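Local structure of putative oxidoreductase molybdopterin-binding subunit (Sulfolobus tokodaii, 4ZOH) at residues P419-R424 / T437-H442. The protein probably serves as the molybdopterin-binding subunit of a molybdenum-containing oxidoreductase of the xanthine dehydrogenase and aldehyde oxidase family, carrying the pterin cytosine dinucleotide cofactor. Numbering follows the deposited sequence.
Sequences PWEVAR and TGTGPH. With MCN (pterin cytosine dinucleotide), chain D.
G438 N donates to V422 O at 3.0 Å, though from well above the carbonyl plane, and a water gives that same oxygen a second bond while accepting one from T437 OG1. One residue back, at the end of strand 433-437, beside strand 420-427, T437 forms an antiparallel, non-hydrogen-bonded pair with A423, their CA atoms 4.6 Å apart. Beyond G438 the chain departs toward the cofactor.

E421 points toward G438 and T439 where the chain leaves the strand. Its CG lies anti to the backbone N (chi1 -175°), and a bend at chi2 folds the carboxylate back so that E421 OE2 accepts from V422 N at 2.7 Å, on its anti side. E421 OE2 also lies 3.3 Å from G438 C; a CB on G438 would clash with this oxygen, so the tight approach depends on the glycine. The side chains of E421 and T439 cross at about a right angle, putting T439 CG2 3.4 Å from E421 OE1, while T439 OG1 turns away to donate to T437 OG1. R485 forms a salt bridge with OE1, which also accepts from the backbone N of I479 and G480. With an alanine here, R485 and the backbone N-H groups of V422, I479 and G480 would probably lose their acceptor, and the methyl of T439 its neighbour.

Farther along, H442 ND1 donates to G440 O, in the ring plane, and the opposite ring edge brings H442 CD2 within 3.2 Å of MCN O4'. The example illustrates how a loop leaving the end of a β-strand delivers a pocket residue, H442, to the pterin in a molybdopterin-binding domain.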
loop_
_atom_site.group_PDB
_atom_site.type_symbol
_atom_site.label_atom_id
_atom_site.label_comp_id
_atom_site.label_asym_id
_atom_site.label_seq_id
_atom_site.Cartn_x
_atom_site.Cartn_y
_atom_site.Cartn_z
ATOM N N PRO A 419 -8.684 -23.497 -21.137
ATOM C CA PRO A 419 -8.984 -23.453 -22.570
ATOM C C PRO A 419 -7.975 -22.635 -23.296
ATOM O O PRO A 419 -7.828 -22.717 -24.534
ATOM C CB PRO A 419 -10.390 -22.762 -22.605
ATOM C CG PRO A 419 -10.304 -21.811 -21.409
ATOM C CD PRO A 419 -9.681 -22.717 -20.357
ATOM N N TRP A 420 -7.261 -21.805 -22.553
ATOM C CA TRP A 420 -6.315 -20.902 -23.236
ATOM C C TRP A 420 -5.384 -20.342 -22.173
ATOM O O TRP A 420 -5.578 -20.588 -20.970
ATOM C CB TRP A 420 -7.046 -19.772 -24.050
ATOM C CG TRP A 420 -8.230 -19.162 -23.419
ATOM C CD1 TRP A 420 -9.576 -19.471 -23.691
ATOM C CD2 TRP A 420 -8.262 -18.113 -22.428
ATOM N NE1 TRP A 420 -10.404 -18.720 -22.875
ATOM C CE2 TRP A 420 -9.646 -17.848 -22.128
ATOM C CE3 TRP A 420 -7.274 -17.326 -21.808
ATOM C CZ2 TRP A 420 -10.053 -16.879 -21.171
ATOM C CZ3 TRP A 420 -7.684 -16.369 -20.838
ATOM C CH2 TRP A 420 -9.074 -16.122 -20.568
ATOM N N GLU A 421 -4.372 -19.609 -22.586
ATOM C CA GLU A 421 -3.593 -18.878 -21.558
ATOM C C GLU A 421 -2.971 -17.689 -22.220
ATOM O O GLU A 421 -2.850 -17.694 -23.455
ATOM C CB GLU A 421 -2.609 -19.797 -20.771
ATOM C CG GLU A 421 -1.898 -19.072 -19.621
ATOM C CD GLU A 421 -2.929 -18.478 -18.682
ATOM O OE1 GLU A 421 -3.448 -19.215 -17.802
ATOM O OE2 GLU A 421 -3.231 -17.287 -18.901
ATOM N N VAL A 422 -2.568 -16.668 -21.448
ATOM C CA VAL A 422 -2.145 -15.405 -22.045
ATOM C C VAL A 422 -0.702 -15.044 -21.697
ATOM O O VAL A 422 -0.191 -15.423 -20.660
ATOM C CB VAL A 422 -3.150 -14.275 -21.587
ATOM C CG1 VAL A 422 -2.943 -12.991 -22.337
ATOM C CG2 VAL A 422 -4.619 -14.763 -21.707
ATOM N N ALA A 423 -0.037 -14.292 -22.562
ATOM C CA ALA A 423 1.259 -13.734 -22.208
ATOM C C ALA A 423 1.316 -12.387 -22.892
ATOM O O ALA A 423 0.913 -12.297 -24.096
ATOM C CB ALA A 423 2.418 -14.656 -22.693
ATOM N N ARG A 424 1.839 -11.382 -22.176
ATOM C CA ARG A 424 2.091 -10.079 -22.772
ATOM C C ARG A 424 3.606 -9.828 -22.694
ATOM O O ARG A 424 4.169 -10.088 -21.655
ATOM C CB ARG A 424 1.281 -8.988 -21.997
ATOM C CG ARG A 424 1.795 -7.569 -22.104
ATOM C CD ARG A 424 0.952 -6.551 -21.348
ATOM N NE ARG A 424 1.558 -5.210 -21.515
ATOM C CZ ARG A 424 1.885 -4.357 -20.546
ATOM N NH1 ARG A 424 1.626 -4.607 -19.271
ATOM N NH2 ARG A 424 2.430 -3.210 -20.877
ATOM N N THR A 437 2.730 -12.993 -17.439
ATOM C CA THR A 437 1.972 -14.246 -17.688
ATOM C C THR A 437 0.552 -14.121 -17.125
ATOM O O THR A 437 0.396 -13.463 -16.106
ATOM C CB THR A 437 2.683 -15.450 -17.085
ATOM O OG1 THR A 437 1.877 -16.589 -17.289
ATOM C CG2 THR A 437 2.994 -15.335 -15.527
ATOM N N GLY A 438 -0.460 -14.739 -17.771
ATOM C CA GLY A 438 -1.822 -14.773 -17.227
ATOM C C GLY A 438 -1.997 -15.910 -16.220
ATOM O O GLY A 438 -3.033 -15.982 -15.498
ATOM N N THR A 439 -0.970 -16.763 -16.095
ATOM C CA THR A 439 -1.004 -17.765 -14.980
ATOM C C THR A 439 -0.785 -17.067 -13.604
ATOM O O THR A 439 -0.654 -15.827 -13.530
ATOM C CB THR A 439 0.022 -18.878 -15.200
ATOM O OG1 THR A 439 1.345 -18.326 -15.207
ATOM C CG2 THR A 439 -0.281 -19.557 -16.574
ATOM N N GLY A 440 -0.827 -17.821 -12.528
ATOM C CA GLY A 440 -0.708 -17.228 -11.225
ATOM C C GLY A 440 0.205 -18.087 -10.310
ATOM O O GLY A 440 -0.282 -18.703 -9.356
ATOM N N PRO A 441 1.532 -18.175 -10.605
ATOM C CA PRO A 441 2.412 -19.034 -9.745
ATOM C C PRO A 441 2.348 -18.616 -8.299
ATOM O O PRO A 441 2.194 -17.436 -8.000
ATOM C CB PRO A 441 3.827 -18.745 -10.290
ATOM C CG PRO A 441 3.610 -18.150 -11.664
ATOM C CD PRO A 441 2.247 -17.538 -11.724
ATOM N N HIS A 442 2.465 -19.591 -7.435
ATOM C CA HIS A 442 2.390 -19.466 -5.985
ATOM C C HIS A 442 3.345 -20.470 -5.326
ATOM O O HIS A 442 2.997 -21.172 -4.318
ATOM C CB HIS A 442 0.951 -19.620 -5.433
ATOM C CG HIS A 442 0.175 -20.731 -6.061
ATOM N ND1 HIS A 442 -0.439 -20.605 -7.301
ATOM C CD2 HIS A 442 -0.089 -21.997 -5.630
ATOM C CE1 HIS A 442 -1.096 -21.720 -7.579
ATOM N NE2 HIS A 442 -0.886 -22.593 -6.600
HETATM N N1 MCN D . 8.657 -28.044 -15.052
HETATM C C2 MCN D . 9.643 -28.168 -16.017
HETATM N N3 MCN D . 9.503 -29.025 -17.077
HETATM C C4 MCN D . 8.342 -29.785 -17.159
HETATM C C5 MCN D . 7.342 -29.673 -16.194
HETATM C C6 MCN D . 7.484 -28.774 -15.137
HETATM O O2 MCN D . 10.692 -27.515 -15.989
HETATM N N4 MCN D . 8.224 -30.603 -18.183
HETATM C "C1'" MCN D . 8.886 -27.083 -13.971
HETATM C C2D MCN D . 8.281 -25.731 -14.353
HETATM O "O2'" MCN D . 9.198 -24.874 -14.963
HETATM C "C3'" MCN D . 7.945 -25.135 -13.012
HETATM C C4D MCN D . 7.330 -26.315 -12.381
HETATM O O4D MCN D . 8.189 -27.460 -12.807
HETATM O "O3'" MCN D . 9.056 -24.730 -12.291
HETATM C "C5'" MCN D . 6.001 -26.140 -13.091
HETATM O "O5'" MCN D . 5.254 -27.211 -12.992
HETATM P PA MCN D . 3.912 -27.439 -13.879
HETATM O O1A MCN D . 3.680 -26.615 -15.047
HETATM O O2A MCN D . 4.012 -28.936 -13.981
HETATM O O3A MCN D . 2.838 -27.158 -12.609
HETATM P PB MCN D . 2.335 -25.668 -12.244
HETATM O O1B MCN D . 1.110 -25.382 -13.099
HETATM O O2B MCN D . 3.361 -24.622 -12.258
HETATM O O3B MCN D . 1.963 -25.910 -10.780
HETATM C C10 MCN D . 0.649 -26.350 -10.340
HETATM C "C9'" MCN D . 0.769 -27.512 -9.385
HETATM C "C8'" MCN D . -0.463 -27.820 -8.716
HETATM S "S8'" MCN D . -1.917 -28.136 -9.651
HETATM C "C7'" MCN D . -0.537 -28.003 -7.368
HETATM S "S7'" MCN D . -2.023 -28.528 -6.533
HETATM C "C6'" MCN D . 0.630 -27.917 -6.512
HETATM C C7 MCN D . 1.937 -28.049 -7.362
HETATM O "O9'" MCN D . 1.799 -27.172 -8.461
HETATM N "N5'" MCN D . 0.633 -26.734 -5.653
HETATM C C4A MCN D . 1.811 -26.106 -5.202
HETATM N "N8'" MCN D . 3.122 -27.633 -6.551
HETATM C C4B MCN D . 3.065 -26.608 -5.654
HETATM N "N1'" MCN D . 4.226 -26.099 -5.234
HETATM C "C2'" MCN D . 4.213 -25.058 -4.405
HETATM N "N2'" MCN D . 5.373 -24.566 -4.025
HETATM N "N3'" MCN D . 3.001 -24.487 -3.893
HETATM C "C4'" MCN D . 1.755 -25.031 -4.281
HETATM O "O4'" MCN D . 0.679 -24.545 -3.824
HETATM O O HOH W 1 1.592 -17.255 -19.888
#